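Local coordinates for protein possible prolidase (Bifidobacterium longum NCC2705, PDB 2P9B) that probably hydrolyses carbon-nitrogen bonds as a member of the amidohydrolase family, possibly as a prolidase, though its substrate is uncertain, at residues A17-V22 with K67-G72; E185-A190 with R230-E235; V405-P410 with H419-I424. One frame throughout, in Å; residues are numbered along the deposited sequence.

Interaction 1: A17-V22 with K67-G72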
loop_
_atom_site.group_PDB
_atom_site.type_symbol
_atom_site.label_atom_id
_atom_site.label_comp_id
_atom_site.label_asym_id
_atom_site.label_seq_id
_atom_site.Cartn_x
_atom_site.Cartn_y
_atom_site.Cartn_z
ATOM N N ALA A 17 14.494 22.209 9.003
ATOM C CA ALA A 17 15.750 22.602 8.374
ATOM C C ALA A 17 16.952 21.686 8.574
ATOM O O ALA A 17 16.969 20.831 9.464
ATOM C CB ALA A 17 16.114 24.018 8.821
ATOM N N HIS A 18 17.953 21.885 7.718
ATOM C CA HIS A 18 19.211 21.143 7.757
ATOM C C HIS A 18 19.091 19.640 7.549
ATOM O O HIS A 18 19.934 18.870 8.005
ATOM C CB HIS A 18 19.922 21.424 9.081
ATOM C CG HIS A 18 20.079 22.882 9.375
ATOM N ND1 HIS A 18 20.735 23.744 8.524
ATOM C CD2 HIS A 18 19.644 23.635 10.412
ATOM C CE1 HIS A 18 20.695 24.967 9.024
ATOM N NE2 HIS A 18 20.038 24.928 10.168
ATOM N N ALA A 19 18.057 19.219 6.837
ATOM C CA ALA A 19 17.862 17.804 6.604
ATOM C C ALA A 19 18.386 17.363 5.247
ATOM O O ALA A 19 18.533 18.167 4.327
ATOM C CB ALA A 19 16.385 17.458 6.717
ATOM N N THR A 20 18.689 16.074 5.149
ATOM C CA THR A 20 19.133 15.486 3.899
ATOM C C THR A 20 17.861 14.881 3.323
ATOM O O THR A 20 17.244 14.017 3.948
ATOM C CB THR A 20 20.153 14.355 4.114
ATOM O OG1 THR A 20 21.354 14.894 4.677
ATOM C CG2 THR A 20 20.473 13.678 2.790
ATOM N N ILE A 21 17.460 15.343 2.148
ATOM C CA ILE A 21 16.250 14.834 1.523
ATOM C C ILE A 21 16.495 13.660 0.588
ATOM O O ILE A 21 17.320 13.738 -0.321
ATOM C CB ILE A 21 15.528 15.926 0.695
ATOM C CG1 ILE A 21 15.086 17.074 1.606
ATOM C CG2 ILE A 21 14.325 15.315 -0.031
ATOM C CD1 ILE A 21 14.277 18.149 0.894
ATOM N N VAL A 22 15.796 12.560 0.842
ATOM C CA VAL A 22 15.855 11.401 -0.037
ATOM C C VAL A 22 14.548 11.610 -0.794
ATOM O O VAL A 22 13.461 11.404 -0.253
ATOM C CB VAL A 22 15.848 10.080 0.757
ATOM C CG1 VAL A 22 15.631 8.907 -0.180
ATOM C CG2 VAL A 22 17.189 9.911 1.475
ATOM N N LYS A 67 19.506 14.312 10.206
ATOM C CA LYS A 67 18.341 13.495 9.876
ATOM C C LYS A 67 18.106 13.409 8.372
ATOM O O LYS A 67 18.612 14.226 7.602
ATOM C CB LYS A 67 17.088 14.089 10.532
ATOM C CG LYS A 67 17.160 14.271 12.045
ATOM C CD LYS A 67 17.136 12.939 12.779
ATOM C CE LYS A 67 17.047 13.136 14.290
ATOM N NZ LYS A 67 18.198 13.913 14.817
ATOM N N ILE A 68 17.339 12.401 7.964
ATOM C CA ILE A 68 16.971 12.218 6.565
ATOM C C ILE A 68 15.462 12.420 6.510
ATOM O O ILE A 68 14.750 11.977 7.411
ATOM C CB ILE A 68 17.290 10.781 6.059
ATOM C CG1 ILE A 68 18.751 10.688 5.608
ATOM C CG2 ILE A 68 16.364 10.403 4.902
ATOM C CD1 ILE A 68 19.750 10.839 6.716
ATOM N N VAL A 69 14.973 13.112 5.487
ATOM C CA VAL A 69 13.533 13.289 5.350
ATOM C C VAL A 69 13.169 12.821 3.952
ATOM O O VAL A 69 13.879 13.103 2.989
ATOM C CB VAL A 69 13.086 14.754 5.532
ATOM C CG1 VAL A 69 13.733 15.634 4.486
ATOM C CG2 VAL A 69 11.560 14.841 5.441
HETATM N N MSE A 70 12.067 12.088 3.858
HETATM C CA MSE A 70 11.607 11.551 2.591
HETATM C C MSE A 70 10.089 11.600 2.575
HETATM O O MSE A 70 9.467 11.945 3.581
HETATM C CB MSE A 70 12.100 10.096 2.419
HETATM C CG MSE A 70 11.527 9.067 3.424
HETATM SE SE MSE A 70 11.960 7.225 3.095
HETATM C CE MSE A 70 10.773 6.930 1.636
ATOM N N PRO A 71 9.472 11.290 1.421
ATOM C CA PRO A 71 8.009 11.319 1.383
ATOM C C PRO A 71 7.503 10.214 2.307
ATOM O O PRO A 71 8.197 9.219 2.520
ATOM C CB PRO A 71 7.684 11.002 -0.076
ATOM C CG PRO A 71 8.904 11.506 -0.828
ATOM C CD PRO A 71 10.031 11.055 0.077
ATOM N N GLY A 72 6.303 10.377 2.846
ATOM C CA GLY A 72 5.776 9.337 3.714
ATOM C C GLY A 72 5.603 8.050 2.930
ATOM O O GLY A 72 5.358 8.083 1.718
HETATM O O HOH W 1 21.314 14.698 7.466
#

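Interaction 2: E185-A190 with R230-E235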
loop_
_atom_site.group_PDB
_atom_site.type_symbol
_atom_site.label_atom_id
_atom_site.label_comp_id
_atom_site.label_asym_id
_atom_site.label_seq_id
_atom_site.Cartn_x
_atom_site.Cartn_y
_atom_site.Cartn_z
ATOM N N GLU A 185 -25.017 -8.942 -13.561
ATOM C CA GLU A 185 -25.993 -8.085 -12.891
ATOM C C GLU A 185 -25.842 -8.109 -11.377
ATOM O O GLU A 185 -25.959 -7.073 -10.722
ATOM C CB GLU A 185 -27.425 -8.491 -13.263
ATOM C CG GLU A 185 -27.729 -8.414 -14.745
ATOM C CD GLU A 185 -27.235 -9.628 -15.510
ATOM O OE1 GLU A 185 -27.330 -9.624 -16.757
ATOM O OE2 GLU A 185 -26.762 -10.588 -14.869
ATOM N N GLU A 186 -25.595 -9.288 -10.816
ATOM C CA GLU A 186 -25.426 -9.403 -9.374
ATOM C C GLU A 186 -24.177 -8.635 -8.953
ATOM O O GLU A 186 -24.189 -7.917 -7.960
ATOM C CB GLU A 186 -25.291 -10.871 -8.955
ATOM C CG GLU A 186 -24.913 -11.047 -7.489
ATOM C CD GLU A 186 -24.571 -12.483 -7.119
ATOM O OE1 GLU A 186 -23.854 -13.146 -7.894
ATOM O OE2 GLU A 186 -25.004 -12.940 -6.042
ATOM N N ALA A 187 -23.104 -8.793 -9.725
ATOM C CA ALA A 187 -21.844 -8.120 -9.436
ATOM C C ALA A 187 -21.972 -6.598 -9.505
ATOM O O ALA A 187 -21.428 -5.885 -8.665
ATOM C CB ALA A 187 -20.761 -8.594 -10.408
ATOM N N ARG A 188 -22.681 -6.104 -10.515
ATOM C CA ARG A 188 -22.858 -4.664 -10.675
ATOM C C ARG A 188 -23.673 -4.097 -9.521
ATOM O O ARG A 188 -23.401 -2.999 -9.029
ATOM C CB ARG A 188 -23.553 -4.347 -12.005
ATOM C CG ARG A 188 -23.555 -2.862 -12.363
ATOM C CD ARG A 188 -24.249 -2.599 -13.696
ATOM N NE ARG A 188 -23.490 -3.088 -14.847
ATOM C CZ ARG A 188 -22.448 -2.459 -15.390
ATOM N NH1 ARG A 188 -22.026 -1.302 -14.894
ATOM N NH2 ARG A 188 -21.832 -2.987 -16.441
ATOM N N THR A 189 -24.676 -4.848 -9.084
ATOM C CA THR A 189 -25.511 -4.399 -7.973
ATOM C C THR A 189 -24.691 -4.354 -6.689
ATOM O O THR A 189 -24.843 -3.448 -5.874
ATOM C CB THR A 189 -26.717 -5.338 -7.767
ATOM O OG1 THR A 189 -27.550 -5.306 -8.933
ATOM C CG2 THR A 189 -27.532 -4.907 -6.561
ATOM N N ALA A 190 -23.815 -5.335 -6.515
ATOM C CA ALA A 190 -22.991 -5.399 -5.326
ATOM C C ALA A 190 -22.019 -4.228 -5.243
ATOM O O ALA A 190 -21.872 -3.614 -4.185
ATOM C CB ALA A 190 -22.237 -6.722 -5.288
ATOM N N ARG A 230 -15.896 -7.427 -15.221
ATOM C CA ARG A 230 -16.021 -6.335 -16.174
ATOM C C ARG A 230 -17.156 -5.429 -15.711
ATOM O O ARG A 230 -17.083 -4.206 -15.843
ATOM C CB ARG A 230 -16.322 -6.859 -17.586
ATOM C CG ARG A 230 -16.433 -5.741 -18.616
ATOM C CD ARG A 230 -16.873 -6.209 -20.003
ATOM N NE ARG A 230 -15.856 -6.978 -20.724
ATOM C CZ ARG A 230 -15.794 -8.306 -20.752
ATOM N NH1 ARG A 230 -16.691 -9.032 -20.097
ATOM N NH2 ARG A 230 -14.843 -8.912 -21.451
ATOM N N ALA A 231 -18.205 -6.033 -15.161
ATOM C CA ALA A 231 -19.348 -5.266 -14.676
ATOM C C ALA A 231 -18.938 -4.454 -13.451
ATOM O O ALA A 231 -19.341 -3.303 -13.291
ATOM C CB ALA A 231 -20.507 -6.206 -14.329
ATOM N N ILE A 232 -18.128 -5.064 -12.589
ATOM C CA ILE A 232 -17.650 -4.389 -11.383
ATOM C C ILE A 232 -16.752 -3.213 -11.762
ATOM O O ILE A 232 -16.905 -2.112 -11.238
ATOM C CB ILE A 232 -16.860 -5.364 -10.485
ATOM C CG1 ILE A 232 -17.810 -6.424 -9.913
ATOM C CG2 ILE A 232 -16.175 -4.610 -9.353
ATOM C CD1 ILE A 232 -17.103 -7.551 -9.176
ATOM N N CYS A 233 -15.823 -3.444 -12.681
ATOM C CA CYS A 233 -14.912 -2.388 -13.103
ATOM C C CYS A 233 -15.622 -1.251 -13.826
ATOM O O CYS A 233 -15.311 -0.086 -13.602
ATOM C CB CYS A 233 -13.812 -2.963 -13.990
ATOM S SG CYS A 233 -12.648 -3.981 -13.076
ATOM N N ASP A 234 -16.568 -1.585 -14.698
ATOM C CA ASP A 234 -17.301 -0.559 -15.434
ATOM C C ASP A 234 -18.005 0.384 -14.465
ATOM O O ASP A 234 -17.904 1.603 -14.583
ATOM C CB ASP A 234 -18.336 -1.204 -16.363
ATOM C CG ASP A 234 -19.166 -0.177 -17.115
ATOM O OD1 ASP A 234 -18.584 0.608 -17.896
ATOM O OD2 ASP A 234 -20.403 -0.154 -16.926
ATOM N N GLU A 235 -18.706 -0.197 -13.500
ATOM C CA GLU A 235 -19.446 0.570 -12.507
ATOM C C GLU A 235 -18.531 1.413 -11.619
ATOM O O GLU A 235 -18.787 2.596 -11.401
ATOM C CB GLU A 235 -20.280 -0.382 -11.644
ATOM C CG GLU A 235 -21.329 0.292 -10.781
ATOM C CD GLU A 235 -22.351 1.063 -11.596
ATOM O OE1 GLU A 235 -22.790 0.548 -12.647
ATOM O OE2 GLU A 235 -22.723 2.178 -11.177
#

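Interaction 3: V405-P410 with H419-I424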
loop_
_atom_site.group_PDB
_atom_site.type_symbol
_atom_site.label_atom_id
_atom_site.label_comp_id
_atom_site.label_asym_id
_atom_site.label_seq_id
_atom_site.Cartn_x
_atom_site.Cartn_y
_atom_site.Cartn_z
ATOM N N VAL A 405 10.611 11.384 8.683
ATOM C CA VAL A 405 11.953 11.755 9.126
ATOM C C VAL A 405 12.650 10.532 9.706
ATOM O O VAL A 405 12.121 9.868 10.599
ATOM C CB VAL A 405 11.884 12.877 10.178
ATOM C CG1 VAL A 405 13.285 13.371 10.508
ATOM C CG2 VAL A 405 11.023 14.027 9.647
ATOM N N LEU A 406 13.840 10.250 9.186
ATOM C CA LEU A 406 14.631 9.091 9.593
ATOM C C LEU A 406 15.962 9.463 10.243
ATOM O O LEU A 406 16.476 10.559 10.046
ATOM C CB LEU A 406 14.894 8.209 8.372
ATOM C CG LEU A 406 13.644 7.852 7.562
ATOM C CD1 LEU A 406 14.031 7.095 6.287
ATOM C CD2 LEU A 406 12.706 7.021 8.417
ATOM N N ASN A 407 16.524 8.524 10.998
ATOM C CA ASN A 407 17.794 8.749 11.681
ATOM C C ASN A 407 18.992 8.334 10.832
ATOM O O ASN A 407 20.140 8.618 11.183
ATOM C CB ASN A 407 17.801 7.995 13.013
ATOM C CG ASN A 407 16.892 8.634 14.046
ATOM O OD1 ASN A 407 16.184 7.945 14.780
ATOM N ND2 ASN A 407 16.916 9.956 14.118
ATOM N N ALA A 408 18.730 7.668 9.713
ATOM C CA ALA A 408 19.799 7.232 8.822
ATOM C C ALA A 408 19.280 7.199 7.388
ATOM O O ALA A 408 18.076 7.307 7.157
ATOM C CB ALA A 408 20.305 5.850 9.239
ATOM N N ASN A 409 20.190 7.046 6.432
ATOM C CA ASN A 409 19.820 7.021 5.019
ATOM C C ASN A 409 19.355 5.637 4.572
ATOM O O ASN A 409 20.137 4.687 4.552
ATOM C CB ASN A 409 21.010 7.455 4.161
ATOM C CG ASN A 409 20.626 7.705 2.721
ATOM O OD1 ASN A 409 19.624 7.188 2.235
ATOM N ND2 ASN A 409 21.434 8.497 2.024
ATOM N N PRO A 410 18.074 5.510 4.185
ATOM C CA PRO A 410 17.531 4.223 3.739
ATOM C C PRO A 410 18.136 3.707 2.436
ATOM O O PRO A 410 17.997 2.533 2.111
ATOM C CB PRO A 410 16.036 4.504 3.623
ATOM C CG PRO A 410 16.010 5.936 3.182
ATOM C CD PRO A 410 17.049 6.567 4.100
ATOM N N HIS A 419 12.574 2.263 12.225
ATOM C CA HIS A 419 12.321 3.128 13.374
ATOM C C HIS A 419 12.369 4.605 13.001
ATOM O O HIS A 419 13.418 5.246 13.085
ATOM C CB HIS A 419 13.335 2.843 14.487
ATOM C CG HIS A 419 13.366 1.411 14.925
ATOM N ND1 HIS A 419 14.118 0.451 14.282
ATOM C CD2 HIS A 419 12.718 0.771 15.928
ATOM C CE1 HIS A 419 13.932 -0.717 14.869
ATOM N NE2 HIS A 419 13.086 -0.550 15.872
ATOM N N PRO A 420 11.223 5.167 12.587
ATOM C CA PRO A 420 11.179 6.582 12.207
ATOM C C PRO A 420 11.530 7.524 13.359
ATOM O O PRO A 420 11.311 7.205 14.531
ATOM C CB PRO A 420 9.731 6.776 11.747
ATOM C CG PRO A 420 9.316 5.406 11.299
ATOM C CD PRO A 420 9.917 4.526 12.369
ATOM N N ALA A 421 12.078 8.685 13.015
ATOM C CA ALA A 421 12.419 9.693 14.007
ATOM C C ALA A 421 11.165 10.526 14.261
ATOM O O ALA A 421 10.875 10.925 15.392
ATOM C CB ALA A 421 13.542 10.582 13.487
ATOM N N LEU A 422 10.418 10.780 13.191
ATOM C CA LEU A 422 9.187 11.559 13.282
ATOM C C LEU A 422 8.370 11.375 12.015
ATOM O O LEU A 422 8.925 11.263 10.924
ATOM C CB LEU A 422 9.513 13.050 13.457
ATOM C CG LEU A 422 8.358 14.060 13.471
ATOM C CD1 LEU A 422 7.471 13.829 14.686
ATOM C CD2 LEU A 422 8.918 15.481 13.502
ATOM N N VAL A 423 7.052 11.336 12.170
ATOM C CA VAL A 423 6.151 11.192 11.033
ATOM C C VAL A 423 5.229 12.407 11.025
ATOM O O VAL A 423 4.728 12.814 12.066
ATOM C CB VAL A 423 5.282 9.932 11.152
ATOM C CG1 VAL A 423 4.441 9.755 9.883
ATOM C CG2 VAL A 423 6.162 8.725 11.378
ATOM N N ILE A 424 5.023 12.987 9.852
ATOM C CA ILE A 424 4.151 14.145 9.726
ATOM C C ILE A 424 3.115 13.778 8.676
ATOM O O ILE A 424 3.467 13.374 7.567
ATOM C CB ILE A 424 4.952 15.392 9.282
ATOM C CG1 ILE A 424 6.057 15.664 10.304
ATOM C CG2 ILE A 424 4.022 16.597 9.141
ATOM C CD1 ILE A 424 6.952 16.833 9.976
HETATM O O HOH W 2 15.235 5.872 11.143
#

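Interaction 1: A17-V22 with K67-G72
Thr20 and Ile68 face each other in a parallel pair, as do Ile21 and Val69, and three backbone hydrogen bonds lace the two strands together. Thr20 sends its N-H to Lys67 O (3.1 Å, almost straight at 175°) and takes Val69 N on its own O at 2.9 Å. One step on, Val22 N donates to Val69 O, also at 2.9 Å. The carbonyls of Thr20 and Val69 each have a CA-H of the partner strand close by as well, from Ile68 and Ile21 respectively.

Side chains pack on both faces of this ladder. On the face of Ile21 and Val69 the two chains lie side by side and point the same way. Val69 CG1 sits between its backbone N and carbonyl carbon (chi1 61°), which presses it on Ile21 CG1 at 3.5 Å, a little closer than methylene and methyl carbons normally come; the methyl of Ala19 touches the same CG1 at 3.9 Å. On the face of Thr20 and Ile68, Val22 CG2 meets Ile68 CG2 at 3.6 Å, the two branches approaching at a slant. Met70 meets Val22 with its CA and CB, while its selenium end leads away.

A water clasps the start of the ladder, 2.8 Å from Thr20 OG1 and donating to Lys67 O, which thereby has a second donor besides Thr20 N. Further out, His18 and Ala19 form a G1 bulge opposite Met34, where the chain turns a corner from strand 14-17 into 19-22; Ile36 of strand 34-38 packs on both Ile21 and Val69. The contact thus combines directional backbone bonding with branched aliphatic packing, joining an N-terminal strand to the opening of strand 68-78 at a largely buried, apolar seam.

Interaction 2: E185-A190 with R230-E235
Arg188 reaches from helix 185-190 to two acids of helix 230-235 and makes a salt-bridge network with Asp234 and Glu235. Its NH1 carries both bridges, at 2.8 Å to Asp234 OD2 and 3.0 Å to Glu235 OE1, while NH2 adds a weak bond to Asp234 OD2. Glu235 OE1 lies in the guanidinium plane, whereas Asp234 OD2 is tilted from it and receives NH1 on its anti lone pair. Both carboxylates stand nearly upright to the guanidinium, with planes 77° and 86° from it. The arginine chain is extended through chi2 and then bends at chi3 (-70°), which swings the head across the gap between the helices. Two carboxylates round one guanidinium probably more than offset its charge, and the three bonds would limit rotation of its head.

Two close polar approaches involve no bond: Ala231 O sits over one guanidinium face, offset toward its rim, and the Arg188 CG methylene runs past Glu235 OE1. The apolar contact lies deeper, where Ala187 CB meets Ile232 CG1 at 3.7 Å.

The segment axes approach to 8.0 Å, close for helices, and the small Ala187 and Ala231 both point into the interface. Ala231 touches Pro184 of helix 184-196, and Ile232 faces Ile202 and Ile204 of strand 202-205. Helix 184-196 precedes and helix 226-238 follows that strand, consistent with the beta/alpha units of a TIM barrel.

Interaction 3: V405-P410 with H419-I424
Val405 O lies opposite two residues of the other strand, accepting from Ala421 N (2.7 Å) and Leu422 N (3.2 Å) in a classic beta bulge. The extra residue pushes out the chain at Ala421, where phi/psi of -86/-38° leaves the extended range, so that two successive N-H groups converge on one carbonyl. Val405 and Leu422 are an antiparallel hydrogen-bonded pair of strands 403-406 and 422-425, which Val405 N closes by donating to Leu422 O at 2.8 Å.

The bulge gives the surface its relief. The methyl of Ala421 is the bump: it projects toward the other segment, 3.3 Å from Val405 O, and is met from its other flank by the Asn407 amide, whose ND2 comes within 3.5 Å. Val405 CG1, placed anti to its backbone N (chi1 -173°), borders the same methyl at 4.1 Å. Val405 and Leu422 share one face of the sheet, their CB atoms 4.1 Å apart. On the reverse side Leu406 starts out away from the partner strand, but its CD2 methyl curls back to lie against Pro420 CA, a shallow fit.

Pro420 touches Leu404 of strand 403-406, and Leu16 of strand 14-17 packs on Val405. Direct bonds thus engage Val405 N and O, Ala421 N, and Leu422 N and O, under a mixed cover of apolar groups and the Asn407 amide. Where the two chains part, a water joins them, accepting from Asn407 N and donating to His419 O.

In the fold
Interactions 1, 2 and 3 come in series along the chain. Interactions 1 and 3 are neighbours, with centres about 8 Å apart in one mixed sheet: strands 68-78 and 403-406 lie next to each other in it, and Leu406 N probably hydrogen-bonds to Ile68 O. Early strand 19-22 and late strand 422-425 thus flank this central pair, bringing distant parts of the sequence together. Interaction 2 lies on the opposite side of the chain's centre, about 44 Å from interaction 1 and about 42 Å from interaction 3 between centres, where helices 184-196 and 226-238 accompany parallel strands, consistent with the TIM-barrel clan of the amidohydrolases. Strand 68-78 also pairs with strand 129-134.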